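Local structure of putative transcriptional regulator (Bacillus cytotoxicus NVH 391-98, 3K4H) at residues Pro238-Gln249 / Ile274-Cys284; Ile127-Phe136 / Met153-Leu164. The protein probably regulates transcription as a LacI-type DNA-binding protein whose periplasmic-binding-protein-like domain holds a glucose-containing sugar in this crystal. One frame throughout, in Å; residues are numbered along the deposited sequence.

In the fold
Along the chain the two contacts are in series: contact 2 (127-136 with 153-164) closes before contact 1 (238-249 with 274-284) opens. Their centres are about 20 Å apart, yet both belong to the same mixed six-stranded sheet. Contact 2 involves strand 134-138, next to the outermost strand 169-171, and contact 1 pairs strand 241-244 with strand 277-279 at the other margin. The C-terminal end of helix 115-128 takes part in contact 2, and other side chains of that helix pack on contact 1. Cys284 CB lies 4.2 Å from Leu129 CD1. Contact 1 thus lies at the sugar-facing crossing between the lobes and contact 2 farther out in one lobe, both reaching the second subunit.

Contact 1 of 2, residues Pro238-Gln249 / Ile274-Cys284; sequences PPLSTVDVNIYQ and IPHKLLKRQTC
Ser241 and Thr283 share two hydrogen bonds between Pro238-Gln249 and Ile274-Cys284. Thr283 OG1 accepts the N-H of Ser241 at 2.9 Å and nearly straight (175°), and also the hydroxyl of Ser241, whose OG is 3.0 Å from Thr283 OG1. A third bond, to Ile224 O of strand 223-227, completes its grip. With chi1 at 40°, Thr283 OG1 sits between its own backbone N and carbonyl carbon while CG2 turns to Pro239 and Leu240. Ser241 OG in turn receives the N-H of Arg281 at 3.1 Å.

The Arg281 chain, bent at chi2 and chi3, brings NE to Leu240 O at 3.1 Å, the oxygen lying near the guanidinium edge but 21° out of its plane. Leu279 CD1 lies over one guanidinium face, offset toward its rim, and NH1 is held by Asn229 and Ser233.

Beyond this cluster Thr242-Leu279 and Asp244-Lys277 are antiparallel hydrogen-bonded pairs. The non-hydrogen-bonded pair between them sets Val243 CG2 obliquely against Leu278 CD1 (4.1 Å), both residues packing on Val122. Asp244 OD1 accepts Asn246 N at 2.7 Å in an Asx turn, just before helix 247-264, while OD2 is hydrogen-bonded to Asn229 ND2.

The side chain of Val245 is about 5 Å from a bound glucose. Two chain crossings side by side, strand 241-244 to helix 247-264 and strand 271-273 to strand 277-279, are characteristic of the interdomain hinge of the LacI/periplasmic-binding-protein fold.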
loop_
_atom_site.group_PDB
_atom_site.type_symbol
_atom_site.label_atom_id
_atom_site.label_comp_id
_atom_site.label_asym_id
_atom_site.label_seq_id
_atom_site.Cartn_x
_atom_site.Cartn_y
_atom_site.Cartn_z
ATOM N N PRO A 238 -29.930 5.927 11.109
ATOM C CA PRO A 238 -29.324 7.107 10.540
ATOM C C PRO A 238 -28.325 6.699 9.553
ATOM O O PRO A 238 -27.887 5.615 9.614
ATOM C CB PRO A 238 -28.606 7.685 11.708
ATOM C CG PRO A 238 -28.293 6.629 12.476
ATOM C CD PRO A 238 -29.341 5.649 12.405
ATOM N N PRO A 239 -27.938 7.555 8.658
ATOM C CA PRO A 239 -26.965 7.170 7.663
ATOM C C PRO A 239 -25.676 6.675 8.253
ATOM O O PRO A 239 -25.164 7.224 9.165
ATOM C CB PRO A 239 -26.718 8.475 6.955
ATOM C CG PRO A 239 -27.936 9.163 7.076
ATOM C CD PRO A 239 -28.446 8.893 8.399
ATOM N N LEU A 240 -25.152 5.612 7.675
ATOM C CA LEU A 240 -23.965 4.923 8.151
ATOM C C LEU A 240 -22.625 5.485 7.852
ATOM O O LEU A 240 -22.322 5.724 6.739
ATOM C CB LEU A 240 -23.928 3.615 7.446
ATOM C CG LEU A 240 -24.115 2.284 8.085
ATOM C CD1 LEU A 240 -23.789 1.350 7.030
ATOM C CD2 LEU A 240 -23.173 2.125 9.137
ATOM N N SER A 241 -21.779 5.616 8.847
ATOM C CA SER A 241 -20.412 5.949 8.603
ATOM C C SER A 241 -19.804 4.777 7.946
ATOM O O SER A 241 -20.002 3.687 8.352
ATOM C CB SER A 241 -19.743 6.176 9.906
ATOM O OG SER A 241 -20.453 7.125 10.595
ATOM N N THR A 242 -19.019 4.999 6.933
ATOM C CA THR A 242 -18.583 3.899 6.144
ATOM C C THR A 242 -17.316 4.259 5.475
ATOM O O THR A 242 -17.054 5.384 5.301
ATOM C CB THR A 242 -19.628 3.671 5.145
ATOM O OG1 THR A 242 -19.547 2.357 4.658
ATOM C CG2 THR A 242 -19.426 4.555 4.085
ATOM N N VAL A 243 -16.534 3.323 5.027
ATOM C CA VAL A 243 -15.345 3.759 4.370
ATOM C C VAL A 243 -15.532 3.580 2.911
ATOM O O VAL A 243 -15.799 2.510 2.492
ATOM C CB VAL A 243 -14.208 2.861 4.707
ATOM C CG1 VAL A 243 -13.042 3.204 3.933
ATOM C CG2 VAL A 243 -13.895 2.911 6.114
ATOM N N ASP A 244 -15.365 4.641 2.139
ATOM C CA ASP A 244 -15.487 4.573 0.712
ATOM C C ASP A 244 -14.197 4.070 0.269
ATOM O O ASP A 244 -13.194 4.497 0.679
ATOM C CB ASP A 244 -15.772 5.902 0.069
ATOM C CG ASP A 244 -16.108 5.769 -1.370
ATOM O OD1 ASP A 244 -15.404 5.061 -2.073
ATOM O OD2 ASP A 244 -17.090 6.337 -1.807
ATOM N N VAL A 245 -14.258 3.118 -0.593
ATOM C CA VAL A 245 -13.178 2.237 -0.906
ATOM C C VAL A 245 -13.041 2.264 -2.443
ATOM O O VAL A 245 -12.241 1.550 -3.027
ATOM C CB VAL A 245 -13.557 0.865 -0.315
ATOM C CG1 VAL A 245 -14.024 -0.131 -1.381
ATOM C CG2 VAL A 245 -12.475 0.323 0.545
ATOM N N ASN A 246 -13.835 3.117 -3.080
ATOM C CA ASN A 246 -13.689 3.418 -4.497
ATOM C C ASN A 246 -13.810 2.233 -5.440
ATOM O O ASN A 246 -12.999 2.080 -6.363
ATOM C CB ASN A 246 -12.372 4.125 -4.730
ATOM C CG ASN A 246 -12.555 5.560 -5.114
ATOM O OD1 ASN A 246 -12.785 5.861 -6.278
ATOM N ND2 ASN A 246 -12.441 6.454 -4.154
ATOM N N ILE A 247 -14.853 1.433 -5.214
ATOM C CA ILE A 247 -15.074 0.177 -5.878
ATOM C C ILE A 247 -14.862 0.285 -7.385
ATOM O O ILE A 247 -14.212 -0.582 -7.997
ATOM C CB ILE A 247 -16.490 -0.343 -5.585
ATOM C CG1 ILE A 247 -16.686 -0.589 -4.085
ATOM C CG2 ILE A 247 -16.758 -1.646 -6.343
ATOM C CD1 ILE A 247 -18.054 -0.204 -3.576
ATOM N N TYR A 248 -15.407 1.335 -7.985
ATOM C CA TYR A 248 -15.373 1.491 -9.421
ATOM C C TYR A 248 -13.920 1.518 -9.889
ATOM O O TYR A 248 -13.552 0.863 -10.866
ATOM C CB TYR A 248 -16.081 2.795 -9.793
ATOM C CG TYR A 248 -15.966 3.216 -11.236
ATOM C CD1 TYR A 248 -16.966 2.894 -12.147
ATOM C CD2 TYR A 248 -14.858 3.935 -11.700
ATOM C CE1 TYR A 248 -16.880 3.288 -13.484
ATOM C CE2 TYR A 248 -14.753 4.330 -13.029
ATOM C CZ TYR A 248 -15.780 4.005 -13.908
ATOM O OH TYR A 248 -15.717 4.358 -15.231
ATOM N N GLN A 249 -13.093 2.294 -9.196
ATOM C CA GLN A 249 -11.720 2.489 -9.627
ATOM C C GLN A 249 -10.933 1.187 -9.419
ATOM O O GLN A 249 -10.049 0.869 -10.226
ATOM C CB GLN A 249 -11.083 3.683 -8.920
ATOM C CG GLN A 249 -10.196 4.527 -9.829
ATOM C CD GLN A 249 -10.929 5.197 -11.036
ATOM O OE1 GLN A 249 -11.959 5.878 -10.876
ATOM N NE2 GLN A 249 -10.355 5.038 -12.238
ATOM N N ILE A 274 -5.599 1.773 -4.544
ATOM C CA ILE A 274 -6.626 2.780 -4.801
ATOM C C ILE A 274 -6.993 3.430 -3.466
ATOM O O ILE A 274 -7.200 2.730 -2.472
ATOM C CB ILE A 274 -7.878 2.109 -5.471
ATOM C CG1 ILE A 274 -7.804 2.120 -7.001
ATOM C CG2 ILE A 274 -9.166 2.799 -5.085
ATOM C CD1 ILE A 274 -6.732 1.259 -7.602
ATOM N N PRO A 275 -7.098 4.766 -3.420
ATOM C CA PRO A 275 -7.399 5.424 -2.157
ATOM C C PRO A 275 -8.769 5.096 -1.604
ATOM O O PRO A 275 -9.742 4.899 -2.354
ATOM C CB PRO A 275 -7.378 6.902 -2.509
ATOM C CG PRO A 275 -6.644 6.993 -3.792
ATOM C CD PRO A 275 -7.029 5.737 -4.513
ATOM N N HIS A 276 -8.826 5.070 -0.279
ATOM C CA HIS A 276 -10.056 4.933 0.472
ATOM C C HIS A 276 -10.330 6.242 1.210
ATOM O O HIS A 276 -9.452 7.082 1.303
ATOM C CB HIS A 276 -9.904 3.798 1.470
ATOM C CG HIS A 276 -8.875 4.062 2.525
ATOM N ND1 HIS A 276 -7.538 3.771 2.346
ATOM C CD2 HIS A 276 -8.985 4.590 3.768
ATOM C CE1 HIS A 276 -6.870 4.100 3.437
ATOM N NE2 HIS A 276 -7.724 4.597 4.315
ATOM N N LYS A 277 -11.546 6.413 1.722
ATOM C CA LYS A 277 -11.926 7.603 2.479
ATOM C C LYS A 277 -12.933 7.227 3.555
ATOM O O LYS A 277 -13.971 6.643 3.270
ATOM C CB LYS A 277 -12.583 8.610 1.555
ATOM C CG LYS A 277 -12.241 10.024 1.876
ATOM C CD LYS A 277 -13.370 10.940 1.455
ATOM C CE LYS A 277 -12.986 12.415 1.625
ATOM N NZ LYS A 277 -12.595 12.883 0.269
ATOM N N LEU A 278 -12.644 7.581 4.793
ATOM C CA LEU A 278 -13.592 7.365 5.853
ATOM C C LEU A 278 -14.671 8.459 5.844
ATOM O O LEU A 278 -14.360 9.633 6.078
ATOM C CB LEU A 278 -12.845 7.350 7.163
ATOM C CG LEU A 278 -13.669 7.349 8.433
ATOM C CD1 LEU A 278 -14.575 6.114 8.544
ATOM C CD2 LEU A 278 -12.645 7.380 9.517
ATOM N N LEU A 279 -15.908 8.112 5.572
ATOM C CA LEU A 279 -16.948 9.091 5.591
ATOM C C LEU A 279 -17.668 8.983 6.853
ATOM O O LEU A 279 -18.315 8.024 7.068
ATOM C CB LEU A 279 -17.987 8.767 4.574
ATOM C CG LEU A 279 -17.484 8.519 3.200
ATOM C CD1 LEU A 279 -18.602 8.158 2.393
ATOM C CD2 LEU A 279 -16.914 9.753 2.743
ATOM N N LYS A 280 -17.609 9.996 7.685
ATOM C CA LYS A 280 -18.312 9.913 8.915
ATOM C C LYS A 280 -19.643 10.500 8.693
ATOM O O LYS A 280 -19.760 11.633 8.373
ATOM C CB LYS A 280 -17.581 10.696 9.954
ATOM C CG LYS A 280 -16.186 10.919 9.604
ATOM C CD LYS A 280 -15.327 11.028 10.794
ATOM C CE LYS A 280 -13.951 11.285 10.354
ATOM N NZ LYS A 280 -13.032 11.354 11.451
ATOM N N ARG A 281 -20.664 9.687 8.799
ATOM C CA ARG A 281 -21.971 10.204 8.646
ATOM C C ARG A 281 -22.609 10.327 9.994
ATOM O O ARG A 281 -22.205 11.109 10.787
ATOM C CB ARG A 281 -22.786 9.314 7.722
ATOM C CG ARG A 281 -22.097 8.946 6.430
ATOM C CD ARG A 281 -23.027 8.871 5.228
ATOM N NE ARG A 281 -22.824 7.699 4.393
ATOM C CZ ARG A 281 -22.492 7.737 3.122
ATOM N NH1 ARG A 281 -22.337 6.635 2.456
ATOM N NH2 ARG A 281 -22.314 8.866 2.519
ATOM N N GLN A 282 -23.648 9.566 10.229
ATOM C CA GLN A 282 -24.348 9.601 11.489
ATOM C C GLN A 282 -24.334 8.502 12.531
ATOM O O GLN A 282 -25.115 8.528 13.410
ATOM C CB GLN A 282 -25.715 10.143 11.239
ATOM C CG GLN A 282 -25.555 11.551 10.841
ATOM C CD GLN A 282 -26.439 11.956 9.755
ATOM O OE1 GLN A 282 -27.629 11.982 9.922
ATOM N NE2 GLN A 282 -25.868 12.310 8.626
ATOM N N THR A 283 -23.492 7.510 12.418
ATOM C CA THR A 283 -23.572 6.387 13.316
ATOM C C THR A 283 -22.544 6.364 14.370
ATOM O O THR A 283 -22.345 5.380 14.979
ATOM C CB THR A 283 -23.493 5.097 12.597
ATOM O OG1 THR A 283 -22.536 5.195 11.563
ATOM C CG2 THR A 283 -24.768 4.812 11.984
ATOM N N CYS A 284 -21.867 7.461 14.571
ATOM C CA CYS A 284 -20.858 7.532 15.598
ATOM C C CYS A 284 -21.018 8.674 16.575
ATOM O O CYS A 284 -21.306 9.768 16.195
ATOM C CB CYS A 284 -19.505 7.574 14.950
ATOM S SG CYS A 284 -19.106 6.060 14.353
#

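Contact 2 of 2, residues Ile127-Phe136 / Met153-Leu164; sequences ISLGHKQIAF and MSDALKLADIVL
Leu157 CD2 fits between two isoleucines of the facing segment, 3.6 Å from Ile127 CD1 and 3.7 Å from Ile134 CD1. Both approaches are oblique, and the one methyl CD2 bridges the end of helix 115-128 and strand 134-138. Ile127 also reaches Ile162 tip to tip, its CG2 lying 3.9 Å from Ile162 CD1. In Ile127 the touching CG2 stands anti to the backbone N, while CG1, beside the N (chi1 -70°), carries CD1 to Leu157; in Ile162 the extended CG1 arm (chi1 -67°) delivers CD1.

Farther along, Met153, a selenomethionine, is bent at chi2, and its side chain runs alongside that of Ile134, the two pointing opposite ways. Its SE comes 3.8 Å from Phe136 CB and lies at the edge of the Phe136 ring, near the ring plane, rather than over a face; the SE is 4.2 Å from Ile134 CG2. No hydrogen bond joins the two segments, so cohesion here is apolar.

The geometry is that of a beta-alpha-beta unit, strand 134-138, helix 144-159, strand 169-171. The short pieces 134-136 and 153-159 run nearly antiparallel, at 161°, with their axes 10.4 Å apart. Met197 and Ile169, from the strands flanking 134-138, pack against Phe136 and extend this inner layer between helix and sheet.

Toward solvent the fit thins out. The exposed end is at Ala160 and Asp161, where Ala160 offers a lone methyl, its CB 4.1 Å from Ile127 CG2. There the helix ends in a Schellman motif, with Asp161 at positive phi and Ile162 N bonded to Leu157 O. The flank bearing Asp155 and Leu159 is instead taken up by the second subunit: Asp155 forms a salt bridge with Arg120 of that subunit, and Leu159 packs on its counterpart Leu159.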
loop_
_atom_site.group_PDB
_atom_site.type_symbol
_atom_site.label_atom_id
_atom_site.label_comp_id
_atom_site.label_asym_id
_atom_site.label_seq_id
_atom_site.Cartn_x
_atom_site.Cartn_y
_atom_site.Cartn_z
ATOM N N ILE A 127 -11.218 5.093 18.776
ATOM C CA ILE A 127 -10.444 5.142 20.015
ATOM C C ILE A 127 -10.319 6.596 20.445
ATOM O O ILE A 127 -10.418 6.909 21.617
ATOM C CB ILE A 127 -9.051 4.451 19.867
ATOM C CG1 ILE A 127 -9.206 2.931 19.742
ATOM C CG2 ILE A 127 -8.120 4.797 21.048
ATOM C CD1 ILE A 127 -7.946 2.247 19.230
ATOM N N SER A 128 -10.140 7.488 19.481
ATOM C CA SER A 128 -10.092 8.911 19.793
ATOM C C SER A 128 -11.450 9.367 20.324
ATOM O O SER A 128 -11.518 10.376 20.998
ATOM C CB SER A 128 -9.686 9.747 18.575
ATOM O OG SER A 128 -10.787 9.941 17.682
ATOM N N LEU A 129 -12.518 8.622 20.009
ATOM C CA LEU A 129 -13.863 8.912 20.534
ATOM C C LEU A 129 -14.084 8.412 21.958
ATOM O O LEU A 129 -15.162 8.621 22.516
ATOM C CB LEU A 129 -14.945 8.304 19.646
ATOM C CG LEU A 129 -15.307 8.993 18.328
ATOM C CD1 LEU A 129 -16.338 8.149 17.574
ATOM C CD2 LEU A 129 -15.800 10.438 18.560
ATOM N N GLY A 130 -13.084 7.736 22.529
ATOM C CA GLY A 130 -13.198 7.173 23.864
ATOM C C GLY A 130 -13.766 5.768 23.996
ATOM O O GLY A 130 -13.985 5.294 25.112
ATOM N N HIS A 131 -14.017 5.081 22.884
ATOM C CA HIS A 131 -14.447 3.690 22.977
ATOM C C HIS A 131 -13.262 2.814 23.365
ATOM O O HIS A 131 -12.148 3.052 22.935
ATOM C CB HIS A 131 -15.109 3.212 21.679
ATOM C CG HIS A 131 -16.420 3.879 21.390
ATOM N ND1 HIS A 131 -17.607 3.462 21.953
ATOM C CD2 HIS A 131 -16.728 4.938 20.601
ATOM C CE1 HIS A 131 -18.593 4.223 21.508
ATOM N NE2 HIS A 131 -18.087 5.133 20.694
ATOM N N LYS A 132 -13.503 1.824 24.213
ATOM C CA LYS A 132 -12.431 0.940 24.684
ATOM C C LYS A 132 -12.810 -0.528 24.497
ATOM O O LYS A 132 -11.987 -1.426 24.721
ATOM C CB LYS A 132 -12.139 1.203 26.151
ATOM C CG LYS A 132 -11.380 2.477 26.414
ATOM C CD LYS A 132 -11.701 3.039 27.800
ATOM C CE LYS A 132 -10.669 4.083 28.235
ATOM N NZ LYS A 132 -10.374 5.089 27.150
ATOM N N GLN A 133 -14.069 -0.759 24.122
ATOM C CA GLN A 133 -14.601 -2.098 23.926
ATOM C C GLN A 133 -15.221 -2.087 22.530
ATOM O O GLN A 133 -16.379 -1.683 22.317
ATOM C CB GLN A 133 -15.590 -2.489 25.036
ATOM C CG GLN A 133 -15.323 -1.807 26.377
ATOM C CD GLN A 133 -15.985 -2.489 27.572
ATOM O OE1 GLN A 133 -15.306 -2.859 28.539
ATOM N NE2 GLN A 133 -17.307 -2.647 27.522
ATOM N N ILE A 134 -14.393 -2.501 21.575
ATOM C CA ILE A 134 -14.653 -2.347 20.152
ATOM C C ILE A 134 -14.642 -3.740 19.528
ATOM O O ILE A 134 -13.705 -4.501 19.743
ATOM C CB ILE A 134 -13.571 -1.451 19.530
ATOM C CG1 ILE A 134 -13.545 -0.087 20.242
ATOM C CG2 ILE A 134 -13.756 -1.307 18.024
ATOM C CD1 ILE A 134 -12.241 0.673 20.102
ATOM N N ALA A 135 -15.706 -4.072 18.803
ATOM C CA ALA A 135 -15.872 -5.363 18.150
ATOM C C ALA A 135 -15.771 -5.250 16.636
ATOM O O ALA A 135 -15.997 -4.177 16.051
ATOM C CB ALA A 135 -17.217 -5.983 18.512
ATOM N N PHE A 136 -15.467 -6.396 16.022
ATOM C CA PHE A 136 -15.173 -6.513 14.608
ATOM C C PHE A 136 -16.101 -7.580 14.121
ATOM O O PHE A 136 -16.259 -8.614 14.786
ATOM C CB PHE A 136 -13.726 -6.973 14.474
ATOM C CG PHE A 136 -13.372 -7.524 13.139
ATOM C CD1 PHE A 136 -12.738 -6.722 12.195
ATOM C CD2 PHE A 136 -13.641 -8.851 12.830
ATOM C CE1 PHE A 136 -12.406 -7.227 10.944
ATOM C CE2 PHE A 136 -13.326 -9.381 11.583
ATOM C CZ PHE A 136 -12.705 -8.580 10.632
HETATM N N MSE A 153 -7.259 -3.187 12.747
HETATM C CA MSE A 153 -7.999 -2.734 13.916
HETATM C C MSE A 153 -7.371 -3.330 15.197
HETATM O O MSE A 153 -7.250 -2.656 16.243
HETATM C CB MSE A 153 -9.482 -3.092 13.800
HETATM C CG MSE A 153 -9.943 -4.150 14.781
HETATM SE SE MSE A 153 -11.790 -3.873 15.343
HETATM C CE MSE A 153 -11.748 -4.963 16.959
ATOM N N SER A 154 -6.972 -4.596 15.077
ATOM C CA SER A 154 -6.324 -5.339 16.126
ATOM C C SER A 154 -5.039 -4.640 16.602
ATOM O O SER A 154 -4.869 -4.412 17.810
ATOM C CB SER A 154 -6.073 -6.772 15.644
ATOM O OG SER A 154 -5.209 -7.477 16.516
ATOM N N ASP A 155 -4.149 -4.294 15.669
ATOM C CA ASP A 155 -2.907 -3.595 16.003
ATOM C C ASP A 155 -3.197 -2.253 16.636
ATOM O O ASP A 155 -2.559 -1.872 17.615
ATOM C CB ASP A 155 -2.011 -3.394 14.768
ATOM C CG ASP A 155 -1.265 -4.662 14.358
ATOM O OD1 ASP A 155 -1.146 -5.609 15.167
ATOM O OD2 ASP A 155 -0.798 -4.716 13.204
ATOM N N ALA A 156 -4.167 -1.540 16.071
ATOM C CA ALA A 156 -4.555 -0.229 16.585
ATOM C C ALA A 156 -4.951 -0.328 18.060
ATOM O O ALA A 156 -4.568 0.531 18.877
ATOM C CB ALA A 156 -5.666 0.389 15.741
ATOM N N LEU A 157 -5.672 -1.396 18.401
ATOM C CA LEU A 157 -6.093 -1.617 19.786
ATOM C C LEU A 157 -4.930 -1.931 20.694
ATOM O O LEU A 157 -4.865 -1.397 21.804
ATOM C CB LEU A 157 -7.179 -2.697 19.906
ATOM C CG LEU A 157 -8.547 -2.471 19.249
ATOM C CD1 LEU A 157 -9.506 -3.489 19.756
ATOM C CD2 LEU A 157 -9.109 -1.107 19.501
ATOM N N LYS A 158 -4.010 -2.775 20.224
ATOM C CA LYS A 158 -2.813 -3.113 21.025
ATOM C C LYS A 158 -1.875 -1.941 21.184
ATOM O O LYS A 158 -1.140 -1.874 22.136
ATOM C CB LYS A 158 -2.034 -4.301 20.452
ATOM C CG LYS A 158 -2.822 -5.603 20.384
ATOM C CD LYS A 158 -1.920 -6.748 19.955
ATOM C CE LYS A 158 -2.707 -7.907 19.347
ATOM N NZ LYS A 158 -1.791 -8.760 18.522
ATOM N N LEU A 159 -1.897 -1.014 20.246
ATOM C CA LEU A 159 -1.021 0.137 20.332
ATOM C C LEU A 159 -1.522 1.186 21.312
ATOM O O LEU A 159 -0.742 1.967 21.824
ATOM C CB LEU A 159 -0.736 0.734 18.938
ATOM C CG LEU A 159 0.246 -0.109 18.092
ATOM C CD1 LEU A 159 0.111 0.156 16.607
ATOM C CD2 LEU A 159 1.704 0.052 18.546
ATOM N N ALA A 160 -2.819 1.199 21.577
ATOM C CA ALA A 160 -3.375 2.135 22.545
ATOM C C ALA A 160 -3.643 1.406 23.845
ATOM O O ALA A 160 -4.341 1.931 24.713
ATOM C CB ALA A 160 -4.647 2.756 22.019
ATOM N N ASP A 161 -3.086 0.195 23.957
ATOM C CA ASP A 161 -3.243 -0.680 25.130
ATOM C C ASP A 161 -4.690 -1.015 25.454
ATOM O O ASP A 161 -5.125 -0.886 26.590
ATOM C CB ASP A 161 -2.556 -0.104 26.366
ATOM C CG ASP A 161 -1.256 -0.797 26.674
ATOM O OD1 ASP A 161 -1.223 -1.589 27.648
ATOM O OD2 ASP A 161 -0.277 -0.562 25.927
ATOM N N ILE A 162 -5.426 -1.454 24.447
ATOM C CA ILE A 162 -6.812 -1.787 24.621
ATOM C C ILE A 162 -6.957 -3.241 24.232
ATOM O O ILE A 162 -6.450 -3.667 23.201
ATOM C CB ILE A 162 -7.701 -0.884 23.759
ATOM C CG1 ILE A 162 -7.629 0.557 24.267
ATOM C CG2 ILE A 162 -9.119 -1.358 23.801
ATOM C CD1 ILE A 162 -8.186 1.598 23.322
ATOM N N VAL A 163 -7.634 -4.003 25.079
ATOM C CA VAL A 163 -7.738 -5.444 24.919
ATOM C C VAL A 163 -8.752 -5.739 23.829
ATOM O O VAL A 163 -9.653 -4.943 23.594
ATOM C CB VAL A 163 -8.184 -6.123 26.240
ATOM C CG1 VAL A 163 -7.572 -7.513 26.368
ATOM C CG2 VAL A 163 -7.813 -5.254 27.448
ATOM N N LEU A 164 -8.597 -6.873 23.155
ATOM C CA LEU A 164 -9.530 -7.274 22.105
ATOM C C LEU A 164 -9.877 -8.738 22.324
ATOM O O LEU A 164 -9.247 -9.623 21.739
ATOM C CB LEU A 164 -8.914 -7.112 20.722
ATOM C CG LEU A 164 -9.803 -7.121 19.477
ATOM C CD1 LEU A 164 -8.986 -7.622 18.292
ATOM C CD2 LEU A 164 -11.065 -7.911 19.564
#